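Local coordinates for protein phosphoribosylaminoimidazole carboxylase (Treponema denticola, PDB 5C5D) that catalyses the reversible carboxylation of 5-aminoimidazole ribonucleotide with carbon dioxide to give 4-carboxy-5-aminoimidazole ribonucleotide in de novo purine biosynthesis, at residues I6-S11 with N70-F75; A22-T27 with N119-A124; A97-S102 with L113-K118; E31-I36 with K51-L56. The protein carries 1 engineered substitution. All coordinates share one frame; numbering follows the deposited sequence.

Interaction 1 (I6-S11 with N70-F75)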
# COMPACT_ATOMS: atom_id res chain seq x y z
N ILE D 6 -18.08 19.27 22.05
CA ILE D 6 -18.80 18.04 22.25
C ILE D 6 -17.94 16.95 21.64
O ILE D 6 -17.69 16.96 20.44
CB ILE D 6 -20.18 18.05 21.57
CG1 ILE D 6 -21.06 19.17 22.15
CG2 ILE D 6 -20.82 16.68 21.72
CD1 ILE D 6 -20.90 20.54 21.49
N ILE D 7 -17.52 16.02 22.48
CA ILE D 7 -16.73 14.87 22.04
C ILE D 7 -17.67 13.72 21.90
O ILE D 7 -18.19 13.22 22.90
CB ILE D 7 -15.62 14.53 23.03
CG1 ILE D 7 -14.74 15.76 23.26
CG2 ILE D 7 -14.78 13.36 22.50
CD1 ILE D 7 -13.73 15.58 24.38
N LEU D 8 -17.95 13.30 20.66
CA LEU D 8 -18.92 12.24 20.40
C LEU D 8 -18.25 11.04 19.78
O LEU D 8 -17.60 11.15 18.72
CB LEU D 8 -20.03 12.76 19.47
CG LEU D 8 -21.02 11.69 19.01
CD1 LEU D 8 -21.76 11.04 20.17
CD2 LEU D 8 -21.99 12.31 18.02
N MET D 9 -18.39 9.89 20.43
CA MET D 9 -17.72 8.68 19.97
C MET D 9 -18.75 7.61 19.60
O MET D 9 -19.83 7.55 20.18
CB MET D 9 -16.78 8.16 21.05
CG MET D 9 -17.50 7.51 22.18
SD MET D 9 -16.40 7.18 23.59
CE MET D 9 -16.43 8.77 24.38
N GLY D 10 -18.39 6.75 18.65
CA GLY D 10 -19.31 5.76 18.14
C GLY D 10 -19.51 4.60 19.07
O GLY D 10 -20.54 3.94 19.01
N SER D 11 -18.53 4.37 19.93
CA SER D 11 -18.57 3.24 20.86
C SER D 11 -17.87 3.55 22.17
O SER D 11 -16.85 4.24 22.18
CB SER D 11 -17.91 2.02 20.21
OG SER D 11 -17.67 1.01 21.17
N ASN D 70 -15.25 5.07 9.27
CA ASN D 70 -15.82 6.20 9.99
C ASN D 70 -16.95 6.87 9.22
O ASN D 70 -16.70 7.66 8.31
CB ASN D 70 -14.73 7.21 10.28
CG ASN D 70 -15.26 8.48 10.96
OD1 ASN D 70 -16.42 8.57 11.37
ND2 ASN D 70 -14.37 9.45 11.09
N ALA D 71 -18.18 6.55 9.60
CA ALA D 71 -19.36 7.22 9.05
C ALA D 71 -19.84 8.31 10.00
O ALA D 71 -20.60 9.19 9.58
CB ALA D 71 -20.47 6.23 8.82
N LEU D 72 -19.41 8.30 11.25
CA LEU D 72 -19.92 9.28 12.24
C LEU D 72 -19.51 10.70 11.91
O LEU D 72 -20.32 11.62 12.02
CB LEU D 72 -19.42 8.92 13.63
CG LEU D 72 -19.92 9.78 14.78
CD1 LEU D 72 -21.41 9.66 14.98
CD2 LEU D 72 -19.20 9.37 16.05
N SER D 73 -18.26 10.90 11.51
CA SER D 73 -17.79 12.26 11.35
C SER D 73 -18.59 12.98 10.24
O SER D 73 -19.03 14.11 10.42
CB SER D 73 -16.29 12.31 11.07
OG SER D 73 -15.56 11.79 12.18
N GLY D 74 -18.81 12.32 9.10
CA GLY D 74 -19.60 12.92 8.04
C GLY D 74 -21.06 13.12 8.42
O GLY D 74 -21.67 14.10 8.00
N PHE D 75 -21.62 12.19 9.17
CA PHE D 75 -23.02 12.28 9.60
C PHE D 75 -23.24 13.50 10.45
O PHE D 75 -24.15 14.29 10.22
CB PHE D 75 -23.37 11.03 10.36
CG PHE D 75 -24.79 10.97 10.82
CD1 PHE D 75 -25.79 10.62 9.94
CD2 PHE D 75 -25.11 11.27 12.12
CE1 PHE D 75 -27.11 10.56 10.36
CE2 PHE D 75 -26.44 11.21 12.56
CZ PHE D 75 -27.43 10.86 11.67

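Interaction 2 (A22-T27 with N119-A124)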
# COMPACT_ATOMS: atom_id res chain seq x y z
N ALA D 22 -10.18 15.12 26.00
CA ALA D 22 -10.84 15.93 27.02
C ALA D 22 -9.79 16.46 27.98
O ALA D 22 -9.82 17.63 28.36
CB ALA D 22 -11.88 15.12 27.76
N SER D 23 -8.83 15.60 28.33
CA SER D 23 -7.76 15.99 29.23
C SER D 23 -7.02 17.20 28.69
O SER D 23 -6.70 18.14 29.43
CB SER D 23 -6.77 14.83 29.43
OG SER D 23 -7.36 13.82 30.22
N GLU D 24 -6.76 17.20 27.40
CA GLU D 24 -6.02 18.30 26.82
C GLU D 24 -6.90 19.56 26.76
O GLU D 24 -6.42 20.66 27.02
CB GLU D 24 -5.48 17.92 25.43
CG GLU D 24 -4.26 18.71 25.02
CD GLU D 24 -3.03 18.31 25.82
OE1 GLU D 24 -3.13 17.42 26.68
OE2 GLU D 24 -1.94 18.87 25.56
N LEU D 25 -8.19 19.40 26.45
CA LEU D 25 -9.09 20.57 26.44
C LEU D 25 -9.16 21.22 27.83
O LEU D 25 -9.28 22.44 27.96
CB LEU D 25 -10.49 20.18 25.98
CG LEU D 25 -10.65 19.80 24.52
CD1 LEU D 25 -12.03 19.18 24.31
CD2 LEU D 25 -10.45 21.00 23.63
N LYS D 26 -9.05 20.42 28.88
CA LYS D 26 -9.12 20.95 30.22
C LYS D 26 -7.94 21.87 30.50
O LYS D 26 -8.09 22.87 31.20
CB LYS D 26 -9.16 19.82 31.25
CG LYS D 26 -9.53 20.28 32.63
CD LYS D 26 -9.94 19.12 33.50
CE LYS D 26 -10.55 19.60 34.80
NZ LYS D 26 -11.04 18.47 35.62
N THR D 27 -6.77 21.55 29.94
CA THR D 27 -5.59 22.38 30.12
C THR D 27 -5.77 23.76 29.46
O THR D 27 -5.22 24.74 29.95
CB THR D 27 -4.32 21.73 29.54
OG1 THR D 27 -4.39 21.68 28.12
CG2 THR D 27 -4.15 20.32 30.06
N ASN D 119 -3.70 17.00 19.42
CA ASN D 119 -3.77 17.96 18.31
C ASN D 119 -5.21 18.27 17.99
O ASN D 119 -5.50 19.36 17.56
CB ASN D 119 -3.03 17.45 17.07
CG ASN D 119 -1.52 17.61 17.22
OD1 ASN D 119 -1.07 18.42 18.04
ND2 ASN D 119 -0.73 16.84 16.47
N ALA D 120 -6.12 17.34 18.23
CA ALA D 120 -7.53 17.68 18.01
C ALA D 120 -7.95 18.75 19.03
O ALA D 120 -8.67 19.71 18.72
CB ALA D 120 -8.43 16.44 18.11
N ALA D 121 -7.48 18.61 20.26
CA ALA D 121 -7.76 19.62 21.29
C ALA D 121 -7.12 20.96 20.97
O ALA D 121 -7.76 22.01 21.12
CB ALA D 121 -7.27 19.14 22.64
N LEU D 122 -5.88 20.94 20.51
CA LEU D 122 -5.19 22.18 20.15
C LEU D 122 -5.86 22.87 18.99
O LEU D 122 -6.02 24.10 19.01
CB LEU D 122 -3.71 21.88 19.83
CG LEU D 122 -2.83 23.07 19.46
CD1 LEU D 122 -2.73 24.09 20.57
CD2 LEU D 122 -1.44 22.58 19.05
N LEU D 123 -6.27 22.10 17.98
CA LEU D 123 -6.96 22.70 16.85
C LEU D 123 -8.24 23.34 17.33
O LEU D 123 -8.58 24.44 16.92
CB LEU D 123 -7.27 21.68 15.75
CG LEU D 123 -8.21 22.16 14.63
CD1 LEU D 123 -7.63 23.30 13.85
CD2 LEU D 123 -8.54 21.01 13.70
N ALA D 124 -8.99 22.63 18.17
CA ALA D 124 -10.24 23.21 18.67
C ALA D 124 -9.94 24.54 19.38
O ALA D 124 -10.63 25.56 19.17
CB ALA D 124 -10.94 22.27 19.61

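Interaction 3 (A97-S102 with L113-K118)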
# COMPACT_ATOMS: atom_id res chain seq x y z
N ALA D 97 -5.37 1.63 6.92
CA ALA D 97 -6.20 2.08 5.80
C ALA D 97 -7.59 2.56 6.22
O ALA D 97 -8.28 3.18 5.42
CB ALA D 97 -6.34 1.00 4.76
N ASP D 98 -8.00 2.32 7.47
CA ASP D 98 -9.22 3.01 7.97
C ASP D 98 -9.16 4.51 7.81
O ASP D 98 -10.19 5.18 7.79
CB ASP D 98 -9.47 2.67 9.44
CG ASP D 98 -9.93 1.23 9.67
OD1 ASP D 98 -10.69 0.67 8.83
OD2 ASP D 98 -9.53 0.63 10.72
N ILE D 99 -7.96 5.09 7.73
CA ILE D 99 -7.86 6.53 7.66
C ILE D 99 -8.56 7.08 6.42
O ILE D 99 -9.10 8.21 6.46
CB ILE D 99 -6.39 6.98 7.70
CG1 ILE D 99 -6.28 8.49 7.92
CG2 ILE D 99 -5.64 6.56 6.49
CD1 ILE D 99 -6.97 8.98 9.17
N TYR D 100 -8.61 6.31 5.35
CA TYR D 100 -9.23 6.82 4.11
C TYR D 100 -10.72 7.08 4.28
O TYR D 100 -11.25 7.98 3.63
CB TYR D 100 -8.97 5.89 2.92
CG TYR D 100 -7.52 5.96 2.58
CD1 TYR D 100 -7.01 7.08 1.94
CD2 TYR D 100 -6.65 4.96 2.98
CE1 TYR D 100 -5.70 7.19 1.66
CE2 TYR D 100 -5.31 5.07 2.68
CZ TYR D 100 -4.87 6.20 2.02
OH TYR D 100 -3.52 6.33 1.72
N SER D 101 -11.39 6.34 5.16
CA SER D 101 -12.81 6.60 5.42
C SER D 101 -13.08 7.95 6.08
O SER D 101 -14.19 8.48 5.97
CB SER D 101 -13.43 5.46 6.27
OG SER D 101 -12.98 5.46 7.62
N SER D 102 -12.10 8.48 6.81
CA SER D 102 -12.20 9.83 7.37
C SER D 102 -11.76 10.88 6.35
O SER D 102 -12.30 12.00 6.37
CB SER D 102 -11.37 9.97 8.64
OG SER D 102 -11.84 9.15 9.70
N LEU D 113 -9.73 16.81 9.64
CA LEU D 113 -9.12 15.58 10.12
C LEU D 113 -7.81 15.87 10.85
O LEU D 113 -6.95 16.61 10.33
CB LEU D 113 -8.85 14.65 8.96
CG LEU D 113 -8.21 13.30 9.30
CD1 LEU D 113 -9.03 12.48 10.31
CD2 LEU D 113 -8.04 12.56 7.98
N VAL D 114 -7.68 15.33 12.05
CA VAL D 114 -6.45 15.41 12.84
C VAL D 114 -6.20 14.06 13.48
O VAL D 114 -7.12 13.48 14.05
CB VAL D 114 -6.56 16.48 13.93
CG1 VAL D 114 -5.32 16.54 14.79
CG2 VAL D 114 -6.75 17.84 13.30
N LEU D 115 -4.97 13.56 13.40
CA LEU D 115 -4.72 12.23 13.94
C LEU D 115 -4.55 12.14 15.45
O LEU D 115 -5.06 11.22 16.08
CB LEU D 115 -3.47 11.64 13.31
CG LEU D 115 -3.57 11.26 11.84
CD1 LEU D 115 -2.33 10.48 11.47
CD2 LEU D 115 -4.81 10.45 11.59
N GLU D 116 -3.76 13.04 16.02
CA GLU D 116 -3.45 12.90 17.42
C GLU D 116 -4.48 13.59 18.30
O GLU D 116 -4.81 14.76 18.07
CB GLU D 116 -2.08 13.49 17.72
CG GLU D 116 -0.88 12.77 17.12
CD GLU D 116 -0.57 11.46 17.79
OE1 GLU D 116 -0.97 11.29 18.95
OE2 GLU D 116 0.07 10.60 17.14
N PRO D 117 -4.92 12.92 19.36
CA PRO D 117 -5.90 13.52 20.27
C PRO D 117 -5.46 14.85 20.86
O PRO D 117 -6.30 15.75 20.97
CB PRO D 117 -6.07 12.45 21.36
CG PRO D 117 -5.08 11.39 21.09
CD PRO D 117 -4.64 11.51 19.68
N LYS D 118 -4.19 15.01 21.23
CA LYS D 118 -3.77 16.30 21.76
C LYS D 118 -3.89 17.38 20.69
O LYS D 118 -4.14 18.55 21.03
CB LYS D 118 -2.33 16.24 22.29
CG LYS D 118 -2.18 15.46 23.58
CD LYS D 118 -0.77 15.58 24.12
CE LYS D 118 -0.57 14.70 25.33
NZ LYS D 118 0.83 14.79 25.82

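Interaction 4 (E31-I36 with K51-L56)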
# COMPACT_ATOMS: atom_id res chain seq x y z
N GLU D 31 -14.59 24.00 28.19
CA GLU D 31 -15.58 23.03 28.62
C GLU D 31 -15.81 22.00 27.53
O GLU D 31 -15.89 22.36 26.34
CB GLU D 31 -16.92 23.70 28.97
CG GLU D 31 -17.95 22.72 29.56
CD GLU D 31 -19.27 23.36 29.97
OE1 GLU D 31 -19.42 24.60 29.93
OE2 GLU D 31 -20.17 22.59 30.34
N TYR D 32 -15.99 20.75 27.95
CA TYR D 32 -16.29 19.66 27.02
C TYR D 32 -17.44 18.79 27.55
O TYR D 32 -17.78 18.82 28.75
CB TYR D 32 -15.04 18.79 26.76
CG TYR D 32 -14.56 18.09 28.00
CD1 TYR D 32 -15.17 16.93 28.43
CD2 TYR D 32 -13.50 18.60 28.74
CE1 TYR D 32 -14.75 16.29 29.58
CE2 TYR D 32 -13.07 17.96 29.88
CZ TYR D 32 -13.71 16.81 30.30
OH TYR D 32 -13.31 16.14 31.44
N ALA D 33 -18.07 18.08 26.63
CA ALA D 33 -19.03 17.04 26.95
C ALA D 33 -18.58 15.80 26.22
O ALA D 33 -18.12 15.89 25.11
CB ALA D 33 -20.41 17.44 26.53
N ILE D 34 -18.69 14.64 26.89
CA ILE D 34 -18.37 13.36 26.26
C ILE D 34 -19.63 12.54 26.14
O ILE D 34 -20.34 12.33 27.12
CB ILE D 34 -17.35 12.58 27.07
CG1 ILE D 34 -16.05 13.35 27.11
CG2 ILE D 34 -17.13 11.18 26.44
CD1 ILE D 34 -14.98 12.72 27.99
N ARG D 35 -19.89 12.10 24.91
CA ARG D 35 -21.11 11.36 24.59
C ARG D 35 -20.80 10.18 23.69
O ARG D 35 -19.77 10.14 23.02
CB ARG D 35 -22.13 12.26 23.90
CG ARG D 35 -22.49 13.55 24.65
CD ARG D 35 -23.22 13.21 25.94
NE ARG D 35 -24.46 12.48 25.73
CZ ARG D 35 -25.65 13.03 25.50
NH1 ARG D 35 -25.81 14.35 25.48
NH2 ARG D 35 -26.72 12.25 25.36
N ILE D 36 -21.72 9.23 23.70
CA ILE D 36 -21.64 8.04 22.89
C ILE D 36 -22.86 7.90 21.98
O ILE D 36 -23.99 8.02 22.43
CB ILE D 36 -21.52 6.78 23.78
CG1 ILE D 36 -20.22 6.83 24.57
CG2 ILE D 36 -21.52 5.52 22.94
CD1 ILE D 36 -20.18 5.80 25.72
N LYS D 51 -29.46 17.82 18.21
CA LYS D 51 -30.43 18.93 18.25
C LYS D 51 -30.33 19.69 19.57
O LYS D 51 -30.48 20.91 19.61
CB LYS D 51 -31.86 18.43 18.02
CG LYS D 51 -32.13 18.06 16.58
CD LYS D 51 -33.59 17.66 16.36
CE LYS D 51 -33.84 17.23 14.92
NZ LYS D 51 -35.23 16.67 14.78
N GLU D 52 -30.10 18.96 20.65
CA GLU D 52 -29.98 19.60 21.96
C GLU D 52 -28.74 20.52 22.01
O GLU D 52 -28.86 21.67 22.45
CB GLU D 52 -29.89 18.55 23.07
CG GLU D 52 -31.21 17.83 23.32
CD GLU D 52 -31.06 16.55 24.11
OE1 GLU D 52 -29.92 16.20 24.49
OE2 GLU D 52 -32.08 15.88 24.36
N TYR D 53 -27.59 20.04 21.55
CA TYR D 53 -26.36 20.86 21.58
C TYR D 53 -26.46 22.03 20.59
O TYR D 53 -26.01 23.15 20.89
CB TYR D 53 -25.10 20.03 21.27
CG TYR D 53 -24.75 19.10 22.42
CD1 TYR D 53 -24.36 19.62 23.65
CD2 TYR D 53 -24.82 17.74 22.27
CE1 TYR D 53 -24.04 18.78 24.71
CE2 TYR D 53 -24.48 16.88 23.32
CZ TYR D 53 -24.11 17.41 24.53
OH TYR D 53 -23.80 16.58 25.57
N GLU D 54 -27.08 21.79 19.45
CA GLU D 54 -27.18 22.83 18.40
C GLU D 54 -28.01 24.04 18.82
O GLU D 54 -27.80 25.16 18.33
CB GLU D 54 -27.74 22.22 17.12
CG GLU D 54 -26.70 21.45 16.31
CD GLU D 54 -25.65 22.35 15.73
OE1 GLU D 54 -25.93 23.00 14.69
OE2 GLU D 54 -24.55 22.43 16.32
N ALA D 55 -28.96 23.80 19.72
CA ALA D 55 -29.85 24.83 20.24
C ALA D 55 -29.16 25.75 21.27
O ALA D 55 -29.70 26.80 21.65
CB ALA D 55 -31.06 24.16 20.85
N LEU D 56 -27.96 25.39 21.70
CA LEU D 56 -27.25 26.23 22.67
C LEU D 56 -26.61 27.46 22.00
O LEU D 56 -25.87 27.34 21.03
CB LEU D 56 -26.18 25.42 23.40
CG LEU D 56 -26.64 24.12 24.07
CD1 LEU D 56 -25.44 23.39 24.63
CD2 LEU D 56 -27.66 24.34 25.17
O HOH W 1 -29.44 13.15 24.64

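Interaction 1 (I6-S11 with N70-F75)
Gly10, just past the C-terminal end of strand 4-9, and Leu72 of helix 72-79 bring their CA atoms to 6.9 Å, the nearest backbone approach of the two segments. Leu72 spans the gap with both branches. Its CG stands anti to the backbone N (chi1 -176°), and this extends CD2 over the main chain of the strand end, 3.6 Å from Leu8 O and 3.8 Å from Gly10 N. The other methyl, CD1, meets Leu8 CD2 at 4.1 Å, the two leucines crossing at a slant. Asn70 precedes the turn that leads into helix 72-79 and caps it. Asn70 OD1 accepts a nearly straight bond from Ser73 N (3.0 Å, 168°), while Asn70 ND2 donates to Ser73 OG, which lies close to the amide plane (2.8 Å). With both ends of the amide engaged by one serine, its rotation is fixed; Ser73 OG also bonds Thr64 OG1 of strand 60-65. Strand 4-9 of this parallel alpha/beta fold leads through Gly10 to the substrate-binding residue Ser11, whose N bonds Asp14, another substrate-binding residue. Across the segments the contact is apolar and buried, while the polar bonds of the capped turn probably help place Leu72.

Interaction 2 (A22-T27 with N119-A124)
Leu25 and Glu24 reach Ala121 through different first torsions: Leu25 sets CG anti to its carbonyl carbon (chi1 -70°), which swings its branched end toward the partner helix, whereas Glu24 sets CG anti to the backbone N (chi1 -155°) and then bends at chi2, carrying its carboxylate away. The contact joins helices 15-27 and 117-129, which lie side by side in one helical layer of the parallel alpha/beta fold. The axes of segments 22-27 and 119-124 come within 8.4 Å and cross at -38°, a closeness that the small side chain of Ala121 permits. Its CB fits between two residues of the other helix, touching Glu24 CB at 3.5 Å and Leu25 CD2 at 3.8 Å. One turn further on, Ala124 CB receives the same Leu25 CD2 at 4.2 Å. Beneath the helices, Leu25 rests on Val5 and Ile7 of strand 4-9 and Ala124 on Ile85 of strand 84-86, so the pair bridges several strands. The charged end of Glu24 is bonded through OE2 to Tyr142 OH. On the far flank, Asn119 binds main-chain atoms of Gly108 and Pro106 of a neighbouring subunit. Besides the alanine methyl, Leu25 CD2 also lies 3.8 Å from the carbonyl oxygen Ala121 O.

Interaction 3 (A97-S102 with L113-K118)
Ile99 points its CB toward Leu113 and Leu115 and divides there into two branches. CG2 turns back over its own segment, 4.0 Å above the plane of the Tyr100 ring and offset toward the rim, while CG1, anti to the backbone N (chi1 -168°), carries CD1 across the contact. This joins the short helix 99-103 to strand 112-113, an outermost strand of this chain's parallel sheet in a three-layer alpha/beta fold, and to the turn that follows it. At the tip, CD1 meets two leucine methyls: Leu115 CD2 at 3.6 Å, with the side chains crossing at about a right angle, and Leu113 CD2 at 3.9 Å. The cluster is completed by other chains, since Phe94 of one neighbouring subunit packs on Ile99 and Leu115, and Leu103 of another on Ile99 and Leu113. The contact therefore lies at subunit interfaces, where apolar groups of three chains meet. Farther along the helix, Ser102 CB touches Leu113 CD1 at 3.8 Å, while its OG bonds Asn70 ND2 near the turn before helix 72-79. Asp98 O accepts twice from one residue, from Ser101 N at 3.1 Å and, in the carbonyl plane, from Ser101 OG at 2.8 Å.

Interaction 4 (E31-I36 with K51-L56)
The guanidinium group of Arg35 meets Tyr53 at its edge: Tyr53 OH lies in the guanidinium plane and accepts from Arg35 NH1 at 3.0 Å, with an N-H...O angle of 161°. A water sits in the same plane at the edge, 3.0 Å from Arg35 NH2, and passes a hydrogen bond on to Glu52 OE1 at 3.1 Å. The phenol ring is inclined 63° to the guanidinium, and Arg35 NH1 comes to it obliquely, 3.6 Å from Tyr53 CE2. The arginine chain folds to achieve this, bent at chi2 (-66°) and again at chi3, so that Arg35 CG passes Tyr53 OH at 3.4 Å before the guanidinium curls round to bond it. Ala33, two residues back on the same side of strand 31-36, sets its CB 3.6 Å from Tyr53 OH. Helix 43-54 is the connection of a beta-alpha-beta crossover that leads from strand 31-36, over strand 4-9, to strand 60-65, and Tyr53 touches Ile6 and Tyr62 on those two strands. The positive charge of Arg35 has its chief partner in another chain: NH2 forms a salt bridge with Asp154 OD2 of a neighbouring subunit, and OD1 of the same aspartate accepts from Ile36 N. Glu52, of opposite charge, would add a weaker attraction, Glu52 OE1 lying 4.6 Å from Arg35 NH1.

From the N terminus, interaction 1 opens on strand 4-9, interaction 2 on helix 15-27 and interaction 4 on strand 31-36. Interaction 4 closes first, when helix 43-54 returns to that strand; it is nested within the loops of both interaction 1 and interaction 2. Helix 72-79 next closes interaction 1, whose segments alternate with those of interaction 2, and the two touch where Ile7 CD1 packs on Ala22 and Leu25. Interaction 3 lies in series after interaction 1, yet Asn70 bonds Ser101 and ties the two. It is nested inside the loop that helix 117-129 finally closes as interaction 2. Backbone bonds between strands 4-9 and 31-36 link interactions 1 and 4.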